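Local coordinates for DUF3013 family protein (Enterococcus faecalis, PDB 3NAT), which is of unknown function, belongs to the DUF3013 family and folds as an alpha-beta half sandwich, at residues A[112-117]-A[134-139]; A[40-45]-A[67-72]; A[98-103]-A[154-159]. All blocks are in the same frame, centred on the assembly; numbering follows the deposited sequence.

Contact 1: A[112-117]-A[134-139]; sequences KVVLDE and FELHWE
Val114, on helix 101-125, meets three consecutive residues of the loop that leads into helix 140-151. Its two methyls divide the work. CG1 lies beside the branch point of Leu136, 4.1 Å from Leu136 CG, whereas CG2 lies 3.5 Å from His137 O and reaches the indole of Trp138, 4.0 Å from Trp138 CE3. The valine and the tryptophan side chain cross at about a right angle. With CG1 opposite the backbone N (chi1 162°), both methyls of Val114 come within reach of the carbonyl of His137. At the next residue, Leu115 turns its CB away from the loop, yet its branched end comes back, so that Leu115 CD2 lies 4.2 Å from Leu136 CD2. No direct hydrogen bond crosses the contact. A single water spans it instead, donating to Val114 O at 2.8 Å and accepting from His137 N at 3.3 Å, and so couples the helix backbone to the loop backbone.

Behind this first shell, Leu136 also rests on Phe68 of strand 65-75. The Trp138 ring stands edge-to-face with both Tyr110 and Phe143, which join it to helices 101-125 and 140-151, and Tyr110 OH accepts the backbone N-H of Glu139, the N-cap residue of helix 140-151. On another side of helix 101-125, Lys112 NZ forms a salt bridge, 3.4 Å long and with a weak hydrogen bond, to Asp116 OD1, an oxygen that is also hydrogen-bonded to Tyr24 OH. A citric acid molecule, probably from the crystallisation liquor, lies about 5 Å from the Trp138 side chain.

Chemically, then, the contact is apolar, methyls against leucine and indole, and the water joining Val114 O and His137 N is the one polar bridge between the two segments.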
loop_
_atom_site.group_PDB
_atom_site.type_symbol
_atom_site.label_atom_id
_atom_site.label_comp_id
_atom_site.label_asym_id
_atom_site.label_seq_id
_atom_site.Cartn_x
_atom_site.Cartn_y
_atom_site.Cartn_z
ATOM N N LYS A 112 -11.358 -15.857 -9.176
ATOM C CA LYS A 112 -11.762 -16.858 -10.147
ATOM C C LYS A 112 -12.426 -16.168 -11.329
ATOM O O LYS A 112 -12.087 -16.439 -12.470
ATOM C CB LYS A 112 -12.681 -17.909 -9.533
ATOM C CG LYS A 112 -13.191 -18.902 -10.556
ATOM C CD LYS A 112 -14.023 -20.013 -9.941
ATOM C CE LYS A 112 -14.874 -20.683 -11.011
ATOM N NZ LYS A 112 -14.081 -21.021 -12.231
ATOM N N VAL A 113 -13.363 -15.267 -11.043
ATOM C CA VAL A 113 -14.007 -14.463 -12.075
ATOM C C VAL A 113 -12.949 -13.769 -12.936
ATOM O O VAL A 113 -12.986 -13.829 -14.166
ATOM C CB VAL A 113 -14.901 -13.386 -11.437
ATOM C CG1 VAL A 113 -15.196 -12.265 -12.411
ATOM C CG2 VAL A 113 -16.174 -13.986 -10.934
ATOM N N VAL A 114 -12.004 -13.113 -12.276
ATOM C CA VAL A 114 -10.942 -12.396 -12.960
ATOM C C VAL A 114 -10.149 -13.301 -13.917
ATOM O O VAL A 114 -9.761 -12.885 -15.000
ATOM C CB VAL A 114 -10.018 -11.701 -11.930
ATOM C CG1 VAL A 114 -8.687 -11.328 -12.539
ATOM C CG2 VAL A 114 -10.699 -10.481 -11.365
ATOM N N LEU A 115 -9.928 -14.547 -13.531
ATOM C CA LEU A 115 -9.142 -15.451 -14.359
ATOM C C LEU A 115 -9.991 -16.083 -15.444
ATOM O O LEU A 115 -9.495 -16.430 -16.508
ATOM C CB LEU A 115 -8.479 -16.532 -13.502
ATOM C CG LEU A 115 -7.405 -15.989 -12.555
ATOM C CD1 LEU A 115 -6.660 -17.079 -11.810
ATOM C CD2 LEU A 115 -6.425 -15.168 -13.339
ATOM N N ASP A 116 -11.275 -16.252 -15.169
ATOM C CA ASP A 116 -12.172 -16.765 -16.179
ATOM C C ASP A 116 -12.166 -15.740 -17.291
ATOM O O ASP A 116 -11.756 -16.020 -18.416
ATOM C CB ASP A 116 -13.593 -16.902 -15.630
ATOM C CG ASP A 116 -13.786 -18.140 -14.777
ATOM O OD1 ASP A 116 -12.879 -19.001 -14.731
ATOM O OD2 ASP A 116 -14.863 -18.244 -14.153
ATOM N N GLU A 117 -12.621 -14.538 -16.958
ATOM C CA GLU A 117 -12.729 -13.474 -17.935
ATOM C C GLU A 117 -11.360 -13.267 -18.569
ATOM O O GLU A 117 -11.249 -12.956 -19.751
ATOM C CB GLU A 117 -13.253 -12.194 -17.279
ATOM C CG GLU A 117 -13.770 -11.154 -18.262
ATOM C CD GLU A 117 -14.862 -11.682 -19.186
ATOM O OE1 GLU A 117 -15.525 -12.685 -18.830
ATOM O OE2 GLU A 117 -15.062 -11.084 -20.271
ATOM N N PHE A 134 -3.688 -6.990 -24.191
ATOM C CA PHE A 134 -4.278 -7.910 -23.229
ATOM C C PHE A 134 -3.699 -7.754 -21.824
ATOM O O PHE A 134 -2.482 -7.758 -21.627
ATOM C CB PHE A 134 -4.122 -9.371 -23.641
ATOM C CG PHE A 134 -4.497 -10.328 -22.544
ATOM C CD1 PHE A 134 -5.784 -10.835 -22.459
ATOM C CD2 PHE A 134 -3.580 -10.668 -21.562
ATOM C CE1 PHE A 134 -6.139 -11.684 -21.437
ATOM C CE2 PHE A 134 -3.922 -11.523 -20.535
ATOM C CZ PHE A 134 -5.206 -12.032 -20.474
ATOM N N GLU A 135 -4.593 -7.641 -20.850
ATOM C CA GLU A 135 -4.206 -7.650 -19.456
ATOM C C GLU A 135 -5.348 -8.196 -18.615
ATOM O O GLU A 135 -6.394 -8.590 -19.133
ATOM C CB GLU A 135 -3.811 -6.250 -18.982
ATOM C CG GLU A 135 -4.873 -5.178 -19.169
ATOM C CD GLU A 135 -4.359 -3.783 -18.816
ATOM O OE1 GLU A 135 -4.983 -2.793 -19.253
ATOM O OE2 GLU A 135 -3.329 -3.673 -18.110
ATOM N N LEU A 136 -5.125 -8.227 -17.307
ATOM C CA LEU A 136 -6.121 -8.687 -16.360
ATOM C C LEU A 136 -6.799 -7.481 -15.731
ATOM O O LEU A 136 -6.167 -6.450 -15.498
ATOM C CB LEU A 136 -5.443 -9.518 -15.285
ATOM C CG LEU A 136 -5.658 -11.026 -15.326
ATOM C CD1 LEU A 136 -5.894 -11.511 -16.736
ATOM C CD2 LEU A 136 -4.477 -11.740 -14.679
ATOM N N HIS A 137 -8.089 -7.603 -15.457
ATOM C CA HIS A 137 -8.833 -6.475 -14.921
ATOM C C HIS A 137 -9.375 -6.748 -13.533
ATOM O O HIS A 137 -10.179 -7.655 -13.333
ATOM C CB HIS A 137 -9.952 -6.075 -15.878
ATOM C CG HIS A 137 -9.463 -5.774 -17.259
ATOM N ND1 HIS A 137 -8.759 -4.628 -17.565
ATOM C CD2 HIS A 137 -9.553 -6.483 -18.410
ATOM C CE1 HIS A 137 -8.444 -4.640 -18.847
ATOM N NE2 HIS A 137 -8.913 -5.754 -19.381
ATOM N N TRP A 138 -8.918 -5.955 -12.575
ATOM C CA TRP A 138 -9.384 -6.076 -11.212
ATOM C C TRP A 138 -10.232 -4.858 -10.866
ATOM O O TRP A 138 -9.707 -3.790 -10.587
ATOM C CB TRP A 138 -8.190 -6.195 -10.271
ATOM C CG TRP A 138 -8.582 -6.399 -8.866
ATOM C CD1 TRP A 138 -8.966 -5.442 -7.971
ATOM C CD2 TRP A 138 -8.647 -7.643 -8.173
ATOM N NE1 TRP A 138 -9.260 -6.016 -6.764
ATOM C CE2 TRP A 138 -9.069 -7.370 -6.862
ATOM C CE3 TRP A 138 -8.381 -8.966 -8.535
ATOM C CZ2 TRP A 138 -9.237 -8.373 -5.911
ATOM C CZ3 TRP A 138 -8.542 -9.956 -7.584
ATOM C CH2 TRP A 138 -8.966 -9.655 -6.293
ATOM N N GLU A 139 -11.548 -5.027 -10.917
ATOM C CA GLU A 139 -12.493 -3.970 -10.576
ATOM C C GLU A 139 -12.867 -4.043 -9.107
ATOM O O GLU A 139 -13.649 -4.893 -8.699
ATOM C CB GLU A 139 -13.770 -4.105 -11.403
ATOM C CG GLU A 139 -13.574 -3.926 -12.880
ATOM C CD GLU A 139 -13.396 -2.477 -13.262
ATOM O OE1 GLU A 139 -13.803 -1.602 -12.465
ATOM O OE2 GLU A 139 -12.856 -2.216 -14.360
HETATM O O HOH W 1 -9.871 -10.288 -16.134
#

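Contact 2: A[40-45]-A[67-72]; sequences IVRLYA and EFEDGL
Arg42 lies side by side with Glu69 across two antiparallel strands, both side chains pointing the same way and their guanidinium and carboxylate planes only 30° apart. Arg42 NE is 2.9 Å from Glu69 OE2, a salt bridge whose hydrogen bond is weak and bent. The Glu69 chain is extended, with CG opposite its backbone N (chi1 178°), which carries the carboxylate up beside Arg42. Glu67 comes obliquely from the next position on that face. Its carboxylate is turned 75° from the guanidinium, and Glu67 OE2, 3.6 Å from Arg42 NE and well out of the guanidinium plane, adds charge attraction only. The Glu67 side chain runs alongside Tyr44, with Glu67 OE1 at the ring edge, 3.2 Å from Tyr44 CE1, while the Tyr44 hydroxyl lies above one face of the guanidinium, offset toward its rim. Ile40 CG2 completes the row, 3.7 Å from Glu69 OE2.

Underneath, Val41 pairs with Asp70 and Leu43 with Phe68 as hydrogen-bonded pairs. Phe68 N donates to Leu43 O at 2.7 Å and Asp70 N to Val41 O at 2.9 Å.

The two strands are the inner pair of a four-stranded mixed sheet. Strand 25-31 flanks 36-46, its Glu25 approaching Arg42 and Tyr44 weakly. On the face of Val41 and Leu43, helix 101-125 packs through Leu115 on Val41 and through Phe107 and Leu111 on Leu72, and Phe134 meets Phe68 edge-to-face.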
loop_
_atom_site.group_PDB
_atom_site.type_symbol
_atom_site.label_atom_id
_atom_site.label_comp_id
_atom_site.label_asym_id
_atom_site.label_seq_id
_atom_site.Cartn_x
_atom_site.Cartn_y
_atom_site.Cartn_z
ATOM N N ILE A 40 0.736 -15.637 -7.062
ATOM C CA ILE A 40 1.161 -15.633 -8.451
ATOM C C ILE A 40 0.191 -16.404 -9.313
ATOM O O ILE A 40 -0.416 -17.378 -8.882
ATOM C CB ILE A 40 2.531 -16.267 -8.652
ATOM C CG1 ILE A 40 3.402 -16.105 -7.402
ATOM C CG2 ILE A 40 3.177 -15.718 -9.926
ATOM C CD1 ILE A 40 3.654 -14.698 -7.010
ATOM N N VAL A 41 0.097 -15.986 -10.560
ATOM C CA VAL A 41 -0.968 -16.427 -11.423
ATOM C C VAL A 41 -0.440 -16.502 -12.855
ATOM O O VAL A 41 0.211 -15.567 -13.327
ATOM C CB VAL A 41 -2.128 -15.428 -11.302
ATOM C CG1 VAL A 41 -2.704 -15.085 -12.648
ATOM C CG2 VAL A 41 -3.187 -15.963 -10.364
ATOM N N ARG A 42 -0.690 -17.619 -13.535
ATOM C CA ARG A 42 -0.235 -17.772 -14.915
ATOM C C ARG A 42 -1.319 -18.300 -15.831
ATOM O O ARG A 42 -1.901 -19.344 -15.566
ATOM C CB ARG A 42 0.966 -18.715 -14.997
ATOM C CG ARG A 42 2.248 -18.161 -14.435
ATOM C CD ARG A 42 2.807 -19.102 -13.399
ATOM N NE ARG A 42 4.258 -19.196 -13.477
ATOM C CZ ARG A 42 4.956 -20.218 -12.996
ATOM N NH1 ARG A 42 6.279 -20.234 -13.106
ATOM N NH2 ARG A 42 4.328 -21.231 -12.409
ATOM N N LEU A 43 -1.573 -17.583 -16.917
ATOM C CA LEU A 43 -2.413 -18.096 -17.993
ATOM C C LEU A 43 -1.562 -18.537 -19.183
ATOM O O LEU A 43 -0.542 -17.926 -19.494
ATOM C CB LEU A 43 -3.426 -17.042 -18.443
ATOM C CG LEU A 43 -4.401 -16.550 -17.373
ATOM C CD1 LEU A 43 -5.434 -15.590 -17.955
ATOM C CD2 LEU A 43 -5.088 -17.727 -16.705
ATOM N N TYR A 44 -1.984 -19.608 -19.844
ATOM C CA TYR A 44 -1.326 -20.054 -21.064
ATOM C C TYR A 44 -2.310 -20.069 -22.226
ATOM O O TYR A 44 -3.517 -20.193 -22.030
ATOM C CB TYR A 44 -0.714 -21.440 -20.872
ATOM C CG TYR A 44 0.296 -21.511 -19.748
ATOM C CD1 TYR A 44 1.600 -21.070 -19.926
ATOM C CD2 TYR A 44 -0.053 -22.028 -18.512
ATOM C CE1 TYR A 44 2.528 -21.139 -18.893
ATOM C CE2 TYR A 44 0.865 -22.104 -17.479
ATOM C CZ TYR A 44 2.153 -21.657 -17.673
ATOM O OH TYR A 44 3.062 -21.732 -16.639
ATOM N N ALA A 45 -1.787 -19.924 -23.435
ATOM C CA ALA A 45 -2.604 -19.986 -24.640
ATOM C C ALA A 45 -1.732 -20.328 -25.840
ATOM O O ALA A 45 -0.547 -19.994 -25.878
ATOM C CB ALA A 45 -3.340 -18.677 -24.864
ATOM N N GLU A 67 2.588 -17.377 -22.537
ATOM C CA GLU A 67 2.366 -17.450 -21.107
ATOM C C GLU A 67 2.196 -16.042 -20.562
ATOM O O GLU A 67 2.942 -15.132 -20.915
ATOM C CB GLU A 67 3.546 -18.130 -20.422
ATOM C CG GLU A 67 3.815 -17.617 -19.015
ATOM C CD GLU A 67 4.681 -18.568 -18.212
ATOM O OE1 GLU A 67 5.304 -19.457 -18.831
ATOM O OE2 GLU A 67 4.730 -18.434 -16.967
ATOM N N PHE A 68 1.201 -15.854 -19.712
ATOM C CA PHE A 68 1.006 -14.561 -19.091
ATOM C C PHE A 68 1.019 -14.720 -17.584
ATOM O O PHE A 68 0.267 -15.513 -17.034
ATOM C CB PHE A 68 -0.306 -13.940 -19.544
ATOM C CG PHE A 68 -0.568 -12.599 -18.938
ATOM C CD1 PHE A 68 -0.312 -11.450 -19.649
ATOM C CD2 PHE A 68 -1.054 -12.492 -17.649
ATOM C CE1 PHE A 68 -0.545 -10.216 -19.101
ATOM C CE2 PHE A 68 -1.291 -11.262 -17.092
ATOM C CZ PHE A 68 -1.040 -10.118 -17.821
ATOM N N GLU A 69 1.881 -13.969 -16.916
ATOM C CA GLU A 69 1.982 -14.082 -15.474
ATOM C C GLU A 69 1.656 -12.762 -14.796
ATOM O O GLU A 69 1.940 -11.695 -15.330
ATOM C CB GLU A 69 3.370 -14.552 -15.070
ATOM C CG GLU A 69 3.554 -14.649 -13.574
ATOM C CD GLU A 69 4.909 -15.192 -13.188
ATOM O OE1 GLU A 69 5.841 -14.376 -13.010
ATOM O OE2 GLU A 69 5.041 -16.432 -13.066
ATOM N N ASP A 70 1.041 -12.845 -13.623
ATOM C CA ASP A 70 0.758 -11.662 -12.820
ATOM C C ASP A 70 0.752 -12.018 -11.335
ATOM O O ASP A 70 0.898 -13.183 -10.967
ATOM C CB ASP A 70 -0.570 -11.025 -13.233
ATOM C CG ASP A 70 -0.573 -9.517 -13.059
ATOM O OD1 ASP A 70 0.172 -9.007 -12.194
ATOM O OD2 ASP A 70 -1.322 -8.840 -13.797
ATOM N N GLY A 71 0.590 -11.009 -10.487
ATOM C CA GLY A 71 0.612 -11.213 -9.052
ATOM C C GLY A 71 -0.293 -10.269 -8.281
ATOM O O GLY A 71 -0.477 -9.100 -8.662
ATOM N N LEU A 72 -0.852 -10.795 -7.192
ATOM C CA LEU A 72 -1.727 -10.052 -6.294
ATOM C C LEU A 72 -1.123 -10.057 -4.892
ATOM O O LEU A 72 -0.816 -11.114 -4.354
ATOM C CB LEU A 72 -3.113 -10.691 -6.281
ATOM C CG LEU A 72 -3.836 -10.765 -7.629
ATOM C CD1 LEU A 72 -3.340 -11.936 -8.451
ATOM C CD2 LEU A 72 -5.333 -10.871 -7.427
#

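Contact 3: A[98-103]-A[154-159]; sequences GLRKAV and EKEQWI
Arg100 and Trp158 make the close part of this contact, the arginine laying its aliphatic stem over the indole. Arg100 CG stands 3.6 Å from the centroid of the six-membered ring of Trp158, a CH-pi contact close to the ring normal, while the guanidinium plane is turned 70° from the ring. Keeping CG of Trp158 beside its backbone N (chi1 -70°) swings the ring back over the strand, although its CB points the other way. Trp158 NE1 also makes a weak hydrogen bond to Glu156 OE2, doubtful because Glu156 has two conformers. Gly98 O comes to the ring edge, in its plane. Beneath, Leu99 and Ile159 form a hydrogen-bonded antiparallel pair: Ile159 N donates to Leu99 O at 2.8 Å, and Leu99 N to Ile159 O at 3.2 Å, from above the carbonyl plane. Beyond the pair, Lys101 CG rests on Ile159 CD1 at 3.5 Å. Leu99 and Ile159 both touch Met9 of helix 9-20.

Toward Glu154 the joint turns looser. Lys101 CE approaches Glu154 OE2 at 3.2 Å, yet Lys101 NZ stays 4.2 Å from that oxygen, so the opposite charges are near without forming a salt bridge; NZ is instead hydrogen-bonded to Tyr12 OH. The side chain of Gln157 only brushes the lysine, its NE2 3.6 Å from Lys101 CD, and like Glu156 it is exposed.

Between these two parts lies the start of helix 101-125, with Arg100 at its N-cap position. Lys101 N donates to Gln157 O at 2.6 Å, while a water acts as common acceptor for the N-H groups of Ala102 and Gln157. The Gln157 carbonyl dipole would be expected to suit the partial positive charge of that helix end.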
loop_
_atom_site.group_PDB
_atom_site.type_symbol
_atom_site.label_atom_id
_atom_site.label_comp_id
_atom_site.label_asym_id
_atom_site.label_seq_id
_atom_site.Cartn_x
_atom_site.Cartn_y
_atom_site.Cartn_z
ATOM N N GLY A 98 -4.888 -9.629 10.788
ATOM C CA GLY A 98 -5.092 -10.279 9.508
ATOM C C GLY A 98 -6.207 -9.655 8.694
ATOM O O GLY A 98 -6.293 -8.439 8.569
ATOM N N LEU A 99 -7.057 -10.501 8.126
ATOM C CA LEU A 99 -8.186 -10.033 7.340
ATOM C C LEU A 99 -9.411 -10.787 7.778
ATOM O O LEU A 99 -9.316 -11.943 8.178
ATOM C CB LEU A 99 -7.965 -10.290 5.846
ATOM C CG LEU A 99 -6.981 -9.435 5.046
ATOM C CD1 LEU A 99 -6.728 -10.052 3.686
ATOM C CD2 LEU A 99 -7.482 -8.017 4.886
ATOM N N ARG A 100 -10.565 -10.143 7.696
ATOM C CA ARG A 100 -11.812 -10.853 7.882
ATOM C C ARG A 100 -11.846 -11.999 6.882
ATOM O O ARG A 100 -11.343 -11.887 5.759
ATOM C CB ARG A 100 -13.001 -9.922 7.667
ATOM C CG ARG A 100 -13.313 -9.036 8.857
ATOM C CD ARG A 100 -14.196 -7.867 8.458
ATOM N NE ARG A 100 -15.404 -8.307 7.760
ATOM C CZ ARG A 100 -15.756 -7.922 6.532
ATOM N NH1 ARG A 100 -14.997 -7.077 5.843
ATOM N NH2 ARG A 100 -16.880 -8.381 5.991
ATOM N N LYS A 101 -12.428 -13.111 7.298
ATOM C CA LYS A 101 -12.533 -14.272 6.443
ATOM C C LYS A 101 -13.255 -13.900 5.152
ATOM O O LYS A 101 -12.862 -14.323 4.070
ATOM C CB LYS A 101 -13.296 -15.363 7.183
ATOM C CG LYS A 101 -13.311 -16.712 6.502
ATOM C CD LYS A 101 -14.095 -17.694 7.343
ATOM C CE LYS A 101 -14.944 -18.595 6.478
ATOM N NZ LYS A 101 -14.115 -19.541 5.691
ATOM N N ALA A 102 -14.303 -13.089 5.282
ATOM C CA ALA A 102 -15.153 -12.713 4.149
ATOM C C ALA A 102 -14.359 -12.078 3.030
ATOM O O ALA A 102 -14.680 -12.235 1.856
ATOM C CB ALA A 102 -16.253 -11.777 4.599
ATOM N N VAL A 103 -13.326 -11.344 3.408
ATOM C CA VAL A 103 -12.443 -10.711 2.448
ATOM C C VAL A 103 -11.554 -11.738 1.772
ATOM O O VAL A 103 -11.379 -11.715 0.557
ATOM C CB VAL A 103 -11.533 -9.716 3.142
ATOM C CG1 VAL A 103 -10.500 -9.172 2.165
ATOM C CG2 VAL A 103 -12.362 -8.614 3.758
ATOM N N GLU A 154 -22.204 -15.754 6.092
ATOM C CA GLU A 154 -21.627 -16.222 7.342
ATOM C C GLU A 154 -21.334 -15.102 8.339
ATOM O O GLU A 154 -21.483 -13.919 8.025
ATOM C CB GLU A 154 -20.356 -17.023 7.056
ATOM C CG GLU A 154 -19.371 -16.311 6.151
ATOM C CD GLU A 154 -18.174 -17.174 5.815
ATOM O OE1 GLU A 154 -18.262 -18.405 6.016
ATOM O OE2 GLU A 154 -17.148 -16.623 5.351
ATOM N N LYS A 155 -20.914 -15.498 9.541
ATOM C CA LYS A 155 -20.656 -14.569 10.638
ATOM C C LYS A 155 -19.195 -14.137 10.639
ATOM O O LYS A 155 -18.294 -14.955 10.435
ATOM C CB LYS A 155 -21.015 -15.203 11.985
ATOM C CG LYS A 155 -22.391 -15.859 12.037
ATOM C CD LYS A 155 -22.428 -17.152 11.224
ATOM C CE LYS A 155 -23.821 -17.766 11.188
ATOM N NZ LYS A 155 -24.229 -18.330 12.509
ATOM N N GLU A 156 -18.966 -12.850 10.875
ATOM C CA GLU A 156 -17.621 -12.298 10.821
ATOM C C GLU A 156 -16.639 -13.173 11.578
ATOM O O GLU A 156 -16.932 -13.654 12.667
ATOM C CB GLU A 156 -17.589 -10.875 11.377
ATOM C CG GLU A 156 -16.213 -10.230 11.344
ATOM C CD GLU A 156 -16.226 -8.833 11.919
ATOM O OE1 GLU A 156 -17.307 -8.379 12.352
ATOM O OE2 GLU A 156 -15.161 -8.186 11.939
ATOM N N GLN A 157 -15.475 -13.381 10.980
ATOM C CA GLN A 157 -14.423 -14.162 11.592
ATOM C C GLN A 157 -13.129 -13.672 10.987
ATOM O O GLN A 157 -13.044 -13.455 9.781
ATOM C CB GLN A 157 -14.612 -15.647 11.296
ATOM C CG GLN A 157 -13.439 -16.508 11.754
ATOM C CD GLN A 157 -13.563 -17.960 11.321
ATOM O OE1 GLN A 157 -12.611 -18.740 11.442
ATOM N NE2 GLN A 157 -14.735 -18.330 10.807
ATOM N N TRP A 158 -12.120 -13.476 11.823
ATOM C CA TRP A 158 -10.850 -12.944 11.352
ATOM C C TRP A 158 -9.846 -14.045 11.194
ATOM O O TRP A 158 -9.863 -15.030 11.922
ATOM C CB TRP A 158 -10.315 -11.903 12.321
ATOM C CG TRP A 158 -11.116 -10.662 12.304
ATOM C CD1 TRP A 158 -12.336 -10.458 12.888
ATOM C CD2 TRP A 158 -10.770 -9.444 11.654
ATOM N NE1 TRP A 158 -12.767 -9.178 12.640
ATOM C CE2 TRP A 158 -11.822 -8.535 11.883
ATOM C CE3 TRP A 158 -9.670 -9.030 10.905
ATOM C CZ2 TRP A 158 -11.802 -7.239 11.391
ATOM C CZ3 TRP A 158 -9.652 -7.745 10.417
ATOM C CH2 TRP A 158 -10.711 -6.862 10.663
ATOM N N ILE A 159 -8.962 -13.871 10.230
ATOM C CA ILE A 159 -7.959 -14.866 9.938
ATOM C C ILE A 159 -6.617 -14.183 9.982
ATOM O O ILE A 159 -6.279 -13.395 9.105
ATOM C CB ILE A 159 -8.219 -15.512 8.590
ATOM C CG1 ILE A 159 -9.385 -16.492 8.735
ATOM C CG2 ILE A 159 -6.973 -16.214 8.083
ATOM C CD1 ILE A 159 -9.912 -16.979 7.429
HETATM O O HOH W 2 -15.603 -12.223 7.997
#

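From the N terminus, contact 2 comes first: strand 65-75 returns beside strand 36-46 and closes a loop that is complete before any other contact opens. The chain then passes strand 90-92 to reach 98-103, where contact 3 opens; it closes only at 154-159, near the C terminus. Contact 1 is nested within that span, folding the loop before helix 140-151 back onto helix 101-125, which also begins in contact 3. Contacts 1 and 2 touch, Leu115, Phe134, Leu136 and Trp138 meeting the sheet. Contact 3 lies on the opposite side of the chain's centre from contact 2, about 27 Å away between centres, and joins the helix start to the C-terminal strand.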